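Putative glucoamylase (Bacteroides caccae ATCC 43185, PDB 4QT9) is probably a glycoside hydrolase of the glucoamylase type, an alpha/alpha-toroid protein inferred to release glucose from alpha-linked glucans. Local coordinates at residues Pro48-Asp54 with Gln388-Ala392; Asn63-Ser67 with Pro113-Asp119; Thr66-Phe72 with Glu137-Leu141. One frame throughout, in Å; residues are numbered along the deposited sequence.

Contact 1 (Pro48-Asp54 with Gln388-Ala392); sequences PERYHVD and QRYLA
R389, the residue most covered here, lays its side chain over H52 of the antiparallel partner strand. Its CG stands anti to the carbonyl carbon (chi1 -65°) and the chain runs on extended as far as NE, which carries the methylene groups and then the guanidinium across one face of the imidazole. CD sits 3.7 Å from the H52 ring centroid, and the guanidinium follows nearly parallel, with centres 4.0 Å apart and planes at 6°. A long, flat-ended cation suits this place because it offers the ring both CH groups and a planar charge. Both H52 nitrogens have hydrogen-bond partners, ND1 with the V56 carbonyl and NE2 with the Y320 hydroxyl, which fix the ring's rotation. At the edge of the guanidinium, NH2 makes a long, weak salt bridge to D54 OD2 at 3.4 Å. With an alanine here in place of R389, that face of H52 would probably lose its cover and D54 this charged mate.

Y390 lies on the other face of the sheet with Y51. Its ring comes up to V53 obliquely, CE2 being 4.0 Å from V53 CG2, while its hydroxyl is held by the backbone of F373 and G374. V53 also sets its CB beside Q388 CB at 3.9 Å, a compact beta-branched residue that packs against both Q388 and Y390 just past the end of the strand.

The main chains join through Y51 and Y390, a hydrogen-bonded pair (Y51 N to Y390 O 3.0 Å, Y390 N to Y51 O 2.9 Å), and through V53 N to Q388 O. Beyond them A392 N donates to E49 O at 3.1 Å, just where helix 392-406 begins. This is a two-stranded antiparallel sheet, here beside the helices of an alpha/alpha toroid and leading directly into one of them.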
loop_
_atom_site.group_PDB
_atom_site.type_symbol
_atom_site.label_atom_id
_atom_site.label_comp_id
_atom_site.label_asym_id
_atom_site.label_seq_id
_atom_site.Cartn_x
_atom_site.Cartn_y
_atom_site.Cartn_z
ATOM N N PRO A 48 8.767 3.150 10.360
ATOM C CA PRO A 48 10.019 3.529 9.678
ATOM C C PRO A 48 10.016 2.934 8.269
ATOM O O PRO A 48 9.379 1.903 8.058
ATOM C CB PRO A 48 11.119 2.891 10.553
ATOM C CG PRO A 48 10.453 1.740 11.223
ATOM C CD PRO A 48 8.977 2.068 11.354
ATOM N N GLU A 49 10.719 3.564 7.312
ATOM C CA GLU A 49 10.819 3.064 5.943
ATOM C C GLU A 49 11.254 1.574 5.976
ATOM O O GLU A 49 10.640 0.732 5.322
ATOM C CB GLU A 49 11.829 3.928 5.142
ATOM C CG GLU A 49 12.112 3.441 3.722
ATOM C CD GLU A 49 10.919 3.418 2.781
ATOM O OE1 GLU A 49 10.208 4.445 2.675
ATOM O OE2 GLU A 49 10.706 2.372 2.130
ATOM N N ARG A 50 12.270 1.267 6.802
ATOM C CA ARG A 50 12.870 -0.049 6.940
ATOM C C ARG A 50 13.214 -0.412 8.396
ATOM O O ARG A 50 13.406 0.471 9.248
ATOM C CB ARG A 50 14.157 -0.121 6.083
ATOM C CG ARG A 50 15.371 0.670 6.608
ATOM C CD ARG A 50 16.377 0.935 5.508
ATOM N NE ARG A 50 16.033 2.141 4.742
ATOM C CZ ARG A 50 15.704 2.187 3.453
ATOM N NH1 ARG A 50 15.633 1.067 2.731
ATOM N NH2 ARG A 50 15.450 3.348 2.872
ATOM N N TYR A 51 13.337 -1.724 8.650
ATOM C CA TYR A 51 13.761 -2.293 9.924
ATOM C C TYR A 51 14.764 -3.402 9.631
ATOM O O TYR A 51 14.435 -4.360 8.927
ATOM C CB TYR A 51 12.572 -2.809 10.759
ATOM C CG TYR A 51 12.978 -3.160 12.173
ATOM C CD1 TYR A 51 13.566 -4.389 12.466
ATOM C CD2 TYR A 51 12.819 -2.250 13.207
ATOM C CE1 TYR A 51 14.017 -4.685 13.747
ATOM C CE2 TYR A 51 13.259 -2.536 14.495
ATOM C CZ TYR A 51 13.847 -3.761 14.766
ATOM O OH TYR A 51 14.243 -4.057 16.054
ATOM N N HIS A 52 15.995 -3.233 10.099
ATOM C CA HIS A 52 17.068 -4.210 9.872
ATOM C C HIS A 52 17.406 -4.903 11.183
ATOM O O HIS A 52 17.899 -4.257 12.111
ATOM C CB HIS A 52 18.319 -3.550 9.227
ATOM C CG HIS A 52 18.064 -2.972 7.849
ATOM N ND1 HIS A 52 19.058 -2.311 7.149
ATOM C CD2 HIS A 52 16.953 -3.010 7.077
ATOM C CE1 HIS A 52 18.530 -1.990 5.983
ATOM N NE2 HIS A 52 17.268 -2.400 5.887
ATOM N N VAL A 53 17.117 -6.222 11.272
ATOM C CA VAL A 53 17.380 -7.029 12.480
ATOM C C VAL A 53 18.887 -6.960 12.844
ATOM O O VAL A 53 19.219 -6.940 14.018
ATOM C CB VAL A 53 16.898 -8.499 12.290
ATOM C CG1 VAL A 53 17.277 -9.382 13.483
ATOM C CG2 VAL A 53 15.393 -8.565 12.025
ATOM N N ASP A 54 19.770 -6.856 11.828
ATOM C CA ASP A 54 21.237 -6.793 11.965
ATOM C C ASP A 54 21.735 -5.475 12.566
ATOM O O ASP A 54 22.881 -5.426 13.003
ATOM C CB ASP A 54 21.930 -7.044 10.594
ATOM C CG ASP A 54 21.354 -6.255 9.419
ATOM O OD1 ASP A 54 20.245 -6.620 8.936
ATOM O OD2 ASP A 54 22.040 -5.326 8.937
ATOM N N GLN A 388 17.695 -10.384 6.817
ATOM C CA GLN A 388 16.825 -10.273 7.971
ATOM C C GLN A 388 16.387 -8.813 8.039
ATOM O O GLN A 388 16.754 -8.067 8.950
ATOM C CB GLN A 388 17.545 -10.790 9.223
ATOM C CG GLN A 388 18.054 -12.226 9.022
ATOM C CD GLN A 388 18.326 -12.932 10.313
ATOM O OE1 GLN A 388 18.779 -12.335 11.299
ATOM N NE2 GLN A 388 18.115 -14.246 10.310
ATOM N N ARG A 389 15.645 -8.385 6.980
ATOM C CA ARG A 389 15.220 -6.997 6.790
ATOM C C ARG A 389 13.770 -6.914 6.406
ATOM O O ARG A 389 13.218 -7.823 5.776
ATOM C CB ARG A 389 16.097 -6.301 5.720
ATOM C CG ARG A 389 17.569 -6.177 6.169
ATOM C CD ARG A 389 18.526 -5.768 5.082
ATOM N NE ARG A 389 19.826 -5.438 5.666
ATOM C CZ ARG A 389 20.794 -4.761 5.053
ATOM N NH1 ARG A 389 20.639 -4.356 3.797
ATOM N NH2 ARG A 389 21.924 -4.482 5.690
ATOM N N TYR A 390 13.142 -5.826 6.847
ATOM C CA TYR A 390 11.755 -5.494 6.573
ATOM C C TYR A 390 11.610 -4.126 5.974
ATOM O O TYR A 390 12.442 -3.253 6.226
ATOM C CB TYR A 390 10.939 -5.498 7.858
ATOM C CG TYR A 390 10.938 -6.811 8.597
ATOM C CD1 TYR A 390 10.090 -7.850 8.212
ATOM C CD2 TYR A 390 11.737 -7.000 9.718
ATOM C CE1 TYR A 390 10.048 -9.045 8.923
ATOM C CE2 TYR A 390 11.704 -8.196 10.434
ATOM C CZ TYR A 390 10.843 -9.210 10.040
ATOM O OH TYR A 390 10.762 -10.373 10.756
ATOM N N LEU A 391 10.506 -3.923 5.221
ATOM C CA LEU A 391 10.064 -2.632 4.690
ATOM C C LEU A 391 8.618 -2.457 5.063
ATOM O O LEU A 391 7.824 -3.378 4.823
ATOM C CB LEU A 391 10.220 -2.519 3.153
ATOM C CG LEU A 391 11.630 -2.540 2.585
ATOM C CD1 LEU A 391 11.565 -2.671 1.077
ATOM C CD2 LEU A 391 12.394 -1.270 2.974
ATOM N N ALA A 392 8.255 -1.287 5.619
ATOM C CA ALA A 392 6.871 -0.952 5.972
ATOM C C ALA A 392 5.885 -1.217 4.827
ATOM O O ALA A 392 4.838 -1.814 5.073
ATOM C CB ALA A 392 6.769 0.528 6.401
HETATM O O HOH W 1 20.621 -9.296 7.051
#

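Contact 2 (Asn63-Ser67 with Pro113-Asp119); sequences NVVTS and PHWWYGD
V65 and W116 form the hydrogen-bonded pair at the centre of two antiparallel strands, the first two of a three-stranded sheet that borders the helices of the alpha/alpha toroid. V65 N reaches W116 O at 2.9 Å and W116 N returns to V65 O at 3.1 Å. The backbone bonding continues at both ends, with G118 N to N63 O and S67 N to H114 O. Glycine fits at G118, because a beta carbon there would fall against N63 O.

Apolar contacts form on both faces. On one, V64 splits its methyls: CG1 presses on the face of the W115 indole, 3.6 Å from CG, and CG2 lies against Y117 CD1. Branching at the beta carbon lets a single valine serve two aromatic neighbours. On the other, V65 CG2 meets the W116 indole at its edge, 3.4 Å from CE3, and S67 CB rests near CH2 of the same ring.

Polar side chains finish the ends. N63 ND2 reaches D119 OD2 from above the carboxylate plane, the amide and carboxylate being nearly perpendicular. With OG between its backbone N and carbonyl carbon (chi1 51°), S67 donates its hydroxyl to P113 O at 2.7 Å.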
loop_
_atom_site.group_PDB
_atom_site.type_symbol
_atom_site.label_atom_id
_atom_site.label_comp_id
_atom_site.label_asym_id
_atom_site.label_seq_id
_atom_site.Cartn_x
_atom_site.Cartn_y
_atom_site.Cartn_z
ATOM N N ASN A 63 15.400 6.080 11.919
ATOM C CA ASN A 63 14.373 6.980 12.434
ATOM C C ASN A 63 13.547 7.675 11.334
ATOM O O ASN A 63 12.698 8.520 11.652
ATOM C CB ASN A 63 15.021 8.047 13.320
ATOM C CG ASN A 63 15.915 9.033 12.597
ATOM O OD1 ASN A 63 16.504 8.763 11.536
ATOM N ND2 ASN A 63 16.085 10.187 13.205
ATOM N N VAL A 64 13.824 7.358 10.054
ATOM C CA VAL A 64 13.116 7.937 8.916
ATOM C C VAL A 64 11.809 7.175 8.723
ATOM O O VAL A 64 11.824 5.970 8.475
ATOM C CB VAL A 64 13.984 7.986 7.638
ATOM C CG1 VAL A 64 13.147 8.300 6.403
ATOM C CG2 VAL A 64 15.123 8.997 7.794
ATOM N N VAL A 65 10.677 7.898 8.860
ATOM C CA VAL A 65 9.321 7.362 8.737
ATOM C C VAL A 65 8.760 7.655 7.342
ATOM O O VAL A 65 8.997 8.718 6.769
ATOM C CB VAL A 65 8.341 7.853 9.855
ATOM C CG1 VAL A 65 8.731 7.298 11.228
ATOM C CG2 VAL A 65 8.268 9.366 9.913
ATOM N N THR A 66 8.001 6.703 6.822
ATOM C CA THR A 66 7.401 6.789 5.489
ATOM C C THR A 66 5.903 7.107 5.644
ATOM O O THR A 66 5.236 6.490 6.459
ATOM C CB THR A 66 7.709 5.495 4.690
ATOM O OG1 THR A 66 7.075 5.571 3.416
ATOM C CG2 THR A 66 7.293 4.207 5.409
ATOM N N SER A 67 5.390 8.065 4.883
ATOM C CA SER A 67 3.986 8.432 4.953
ATOM C C SER A 67 3.073 7.319 4.416
ATOM O O SER A 67 2.143 6.922 5.118
ATOM C CB SER A 67 3.736 9.750 4.219
ATOM O OG SER A 67 4.293 9.721 2.915
ATOM N N PRO A 113 5.051 14.642 2.633
ATOM C CA PRO A 113 6.186 14.173 1.809
ATOM C C PRO A 113 6.308 12.654 1.861
ATOM O O PRO A 113 5.664 12.025 2.710
ATOM C CB PRO A 113 7.391 14.796 2.509
ATOM C CG PRO A 113 6.991 14.845 3.952
ATOM C CD PRO A 113 5.528 15.192 3.929
ATOM N N HIS A 114 7.178 12.065 1.016
ATOM C CA HIS A 114 7.459 10.620 1.078
ATOM C C HIS A 114 8.015 10.227 2.461
ATOM O O HIS A 114 7.547 9.276 3.082
ATOM C CB HIS A 114 8.481 10.216 0.009
ATOM C CG HIS A 114 8.578 8.737 -0.224
ATOM N ND1 HIS A 114 8.547 8.224 -1.490
ATOM C CD2 HIS A 114 8.682 7.717 0.657
ATOM C CE1 HIS A 114 8.625 6.912 -1.358
ATOM N NE2 HIS A 114 8.711 6.561 -0.082
ATOM N N TRP A 115 8.977 11.004 2.954
ATOM C CA TRP A 115 9.655 10.752 4.231
ATOM C C TRP A 115 9.759 11.959 5.142
ATOM O O TRP A 115 9.913 13.077 4.665
ATOM C CB TRP A 115 11.114 10.351 3.951
ATOM C CG TRP A 115 11.372 9.012 3.330
ATOM C CD1 TRP A 115 10.641 7.872 3.501
ATOM C CD2 TRP A 115 12.564 8.627 2.631
ATOM N NE1 TRP A 115 11.272 6.810 2.892
ATOM C CE2 TRP A 115 12.463 7.241 2.358
ATOM C CE3 TRP A 115 13.721 9.319 2.211
ATOM C CZ2 TRP A 115 13.465 6.534 1.669
ATOM C CZ3 TRP A 115 14.733 8.609 1.567
ATOM C CH2 TRP A 115 14.596 7.238 1.295
ATOM N N TRP A 116 9.800 11.700 6.449
ATOM C CA TRP A 116 10.199 12.621 7.513
ATOM C C TRP A 116 11.190 11.941 8.420
ATOM O O TRP A 116 11.224 10.710 8.516
ATOM C CB TRP A 116 9.057 13.103 8.438
ATOM C CG TRP A 116 7.761 13.536 7.857
ATOM C CD1 TRP A 116 7.371 14.819 7.600
ATOM C CD2 TRP A 116 6.587 12.727 7.732
ATOM N NE1 TRP A 116 6.048 14.844 7.220
ATOM C CE2 TRP A 116 5.535 13.574 7.316
ATOM C CE3 TRP A 116 6.336 11.346 7.856
ATOM C CZ2 TRP A 116 4.246 13.095 7.076
ATOM C CZ3 TRP A 116 5.061 10.875 7.600
ATOM C CH2 TRP A 116 4.028 11.750 7.237
ATOM N N TYR A 117 11.893 12.740 9.195
ATOM C CA TYR A 117 12.670 12.289 10.336
ATOM C C TYR A 117 11.623 12.224 11.431
ATOM O O TYR A 117 10.953 13.232 11.675
ATOM C CB TYR A 117 13.818 13.261 10.644
ATOM C CG TYR A 117 14.821 13.385 9.518
ATOM C CD1 TYR A 117 15.830 12.439 9.351
ATOM C CD2 TYR A 117 14.810 14.487 8.668
ATOM C CE1 TYR A 117 16.775 12.560 8.331
ATOM C CE2 TYR A 117 15.753 14.625 7.649
ATOM C CZ TYR A 117 16.735 13.660 7.485
ATOM O OH TYR A 117 17.677 13.805 6.487
ATOM N N GLY A 118 11.384 11.023 11.958
ATOM C CA GLY A 118 10.340 10.751 12.948
ATOM C C GLY A 118 10.433 11.505 14.260
ATOM O O GLY A 118 9.416 11.706 14.935
ATOM N N ASP A 119 11.637 11.957 14.616
ATOM C CA ASP A 119 11.866 12.688 15.859
ATOM C C ASP A 119 11.587 14.187 15.733
ATOM O O ASP A 119 11.320 14.812 16.759
ATOM C CB ASP A 119 13.296 12.465 16.398
ATOM C CG ASP A 119 14.438 12.539 15.391
ATOM O OD1 ASP A 119 14.216 13.036 14.263
ATOM O OD2 ASP A 119 15.557 12.100 15.733
#

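Contact 3 (Thr66-Phe72 with Glu137-Leu141); sequences TSGGSGF and ETAFL
G68 and G71 bring helix 67-72 unusually close to helix 137-141: the two run nearly parallel, 18° apart, with axes 7.0 Å from each other and G71 CA only 3.7 Å from L141 CA. A beta carbon on G71 would collide with F140 O and L141 CA, and one on G68 with E137 OE2, so glycine is the residue that fits both places.

E137 bends at chi2 (-85°), swinging its carboxylate over the first turn of the other helix. There G68 N donates to OE1 at 3.1 Å, approaching from well above the carboxylate plane, and the hydroxyl of T66 makes a weak contact with the same oxygen. Such parallel helices near the centre of the molecule are consistent with the inner layer of an alpha/alpha toroid, and an acetate ion bound close to the E137 side chain may mark its pocket.

Farther along, L141 lays CB and CD1 against S67 O. The F72 ring leans over one face of F140 obliquely, with planes at 56°, and its CE1 touches F140 CB at 3.8 Å. Y266 meets both phenylalanine rings edge-to-face. On helix 67-83 itself, S70 OG bonds back to T66 O at 2.7 Å.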
loop_
_atom_site.group_PDB
_atom_site.type_symbol
_atom_site.label_atom_id
_atom_site.label_comp_id
_atom_site.label_asym_id
_atom_site.label_seq_id
_atom_site.Cartn_x
_atom_site.Cartn_y
_atom_site.Cartn_z
ATOM N N THR A 66 8.001 6.703 6.822
ATOM C CA THR A 66 7.401 6.789 5.489
ATOM C C THR A 66 5.903 7.107 5.644
ATOM O O THR A 66 5.236 6.490 6.459
ATOM C CB THR A 66 7.709 5.495 4.690
ATOM O OG1 THR A 66 7.075 5.571 3.416
ATOM C CG2 THR A 66 7.293 4.207 5.409
ATOM N N SER A 67 5.390 8.065 4.883
ATOM C CA SER A 67 3.986 8.432 4.953
ATOM C C SER A 67 3.073 7.319 4.416
ATOM O O SER A 67 2.143 6.922 5.118
ATOM C CB SER A 67 3.736 9.750 4.219
ATOM O OG SER A 67 4.293 9.721 2.915
ATOM N N GLY A 68 3.359 6.805 3.214
ATOM C CA GLY A 68 2.570 5.752 2.583
ATOM C C GLY A 68 2.505 4.478 3.402
ATOM O O GLY A 68 1.412 3.991 3.708
ATOM N N GLY A 69 3.681 3.974 3.794
ATOM C CA GLY A 69 3.816 2.780 4.620
ATOM C C GLY A 69 3.115 2.921 5.962
ATOM O O GLY A 69 2.595 1.938 6.505
ATOM N N SER A 70 3.071 4.161 6.489
ATOM C CA SER A 70 2.395 4.474 7.748
ATOM C C SER A 70 0.871 4.351 7.601
ATOM O O SER A 70 0.230 3.954 8.565
ATOM C CB SER A 70 2.783 5.849 8.257
ATOM O OG SER A 70 4.088 5.744 8.801
ATOM N N GLY A 71 0.321 4.636 6.408
ATOM C CA GLY A 71 -1.103 4.447 6.114
ATOM C C GLY A 71 -1.470 2.972 6.229
ATOM O O GLY A 71 -2.451 2.604 6.890
ATOM N N PHE A 72 -0.622 2.105 5.643
ATOM C CA PHE A 72 -0.752 0.643 5.740
ATOM C C PHE A 72 -0.596 0.203 7.181
ATOM O O PHE A 72 -1.326 -0.665 7.634
ATOM C CB PHE A 72 0.288 -0.082 4.870
ATOM C CG PHE A 72 0.383 0.310 3.413
ATOM C CD1 PHE A 72 -0.609 1.078 2.811
ATOM C CD2 PHE A 72 1.484 -0.064 2.649
ATOM C CE1 PHE A 72 -0.516 1.443 1.466
ATOM C CE2 PHE A 72 1.578 0.299 1.303
ATOM C CZ PHE A 72 0.568 1.039 0.714
ATOM N N GLU A 137 1.856 9.056 -1.987
ATOM C CA GLU A 137 2.130 8.677 -0.607
ATOM C C GLU A 137 1.081 9.276 0.342
ATOM O O GLU A 137 0.643 8.601 1.280
ATOM C CB GLU A 137 3.539 9.135 -0.240
ATOM C CG GLU A 137 4.607 8.224 -0.814
ATOM C CD GLU A 137 4.888 7.013 0.055
ATOM O OE1 GLU A 137 5.551 7.174 1.108
ATOM O OE2 GLU A 137 4.411 5.911 -0.300
ATOM N N THR A 138 0.621 10.501 0.052
ATOM C CA THR A 138 -0.444 11.172 0.821
ATOM C C THR A 138 -1.759 10.357 0.728
ATOM O O THR A 138 -2.445 10.161 1.733
ATOM C CB THR A 138 -0.637 12.611 0.327
ATOM O OG1 THR A 138 0.570 13.326 0.544
ATOM C CG2 THR A 138 -1.788 13.328 1.033
ATOM N N ALA A 139 -2.049 9.830 -0.465
ATOM C CA ALA A 139 -3.255 9.049 -0.722
ATOM C C ALA A 139 -3.255 7.743 0.093
ATOM O O ALA A 139 -4.285 7.405 0.679
ATOM C CB ALA A 139 -3.368 8.764 -2.190
ATOM N N PHE A 140 -2.113 7.032 0.147
ATOM C CA PHE A 140 -1.940 5.804 0.936
ATOM C C PHE A 140 -2.058 6.105 2.436
ATOM O O PHE A 140 -2.670 5.337 3.153
ATOM C CB PHE A 140 -0.608 5.096 0.610
ATOM C CG PHE A 140 -0.543 4.594 -0.824
ATOM C CD1 PHE A 140 -1.660 4.037 -1.435
ATOM C CD2 PHE A 140 0.626 4.701 -1.562
ATOM C CE1 PHE A 140 -1.616 3.616 -2.761
ATOM C CE2 PHE A 140 0.678 4.254 -2.889
ATOM C CZ PHE A 140 -0.446 3.727 -3.488
ATOM N N LEU A 141 -1.576 7.231 2.890
ATOM C CA LEU A 141 -1.753 7.619 4.302
ATOM C C LEU A 141 -3.224 7.923 4.591
ATOM O O LEU A 141 -3.754 7.489 5.631
ATOM C CB LEU A 141 -0.866 8.832 4.637
ATOM C CG LEU A 141 -0.924 9.422 6.063
ATOM C CD1 LEU A 141 -0.486 8.404 7.162
ATOM C CD2 LEU A 141 -0.007 10.607 6.169
#

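In the fold
From the N terminus, the chain first follows helix 21-37 and then strand 50-52, whose partner arrives only at strand 389-391. Contact 1 therefore closes a loop of more than 330 residues, and contacts 2 and 3 are both nested inside it. Both use the strand-to-helix junction at T66 and S67. Contact 2 closes the shorter loop, through helices 67-83 and 88-104, and contact 3 reaches on to helix 135-152. E49 ties contact 1 to contact 2, bonding through OE1 to W115 NE1 and through its backbone N to V64 O. A392 CB packs on T66 CG2, bringing the start of helix 392-406 against that of helix 67-83.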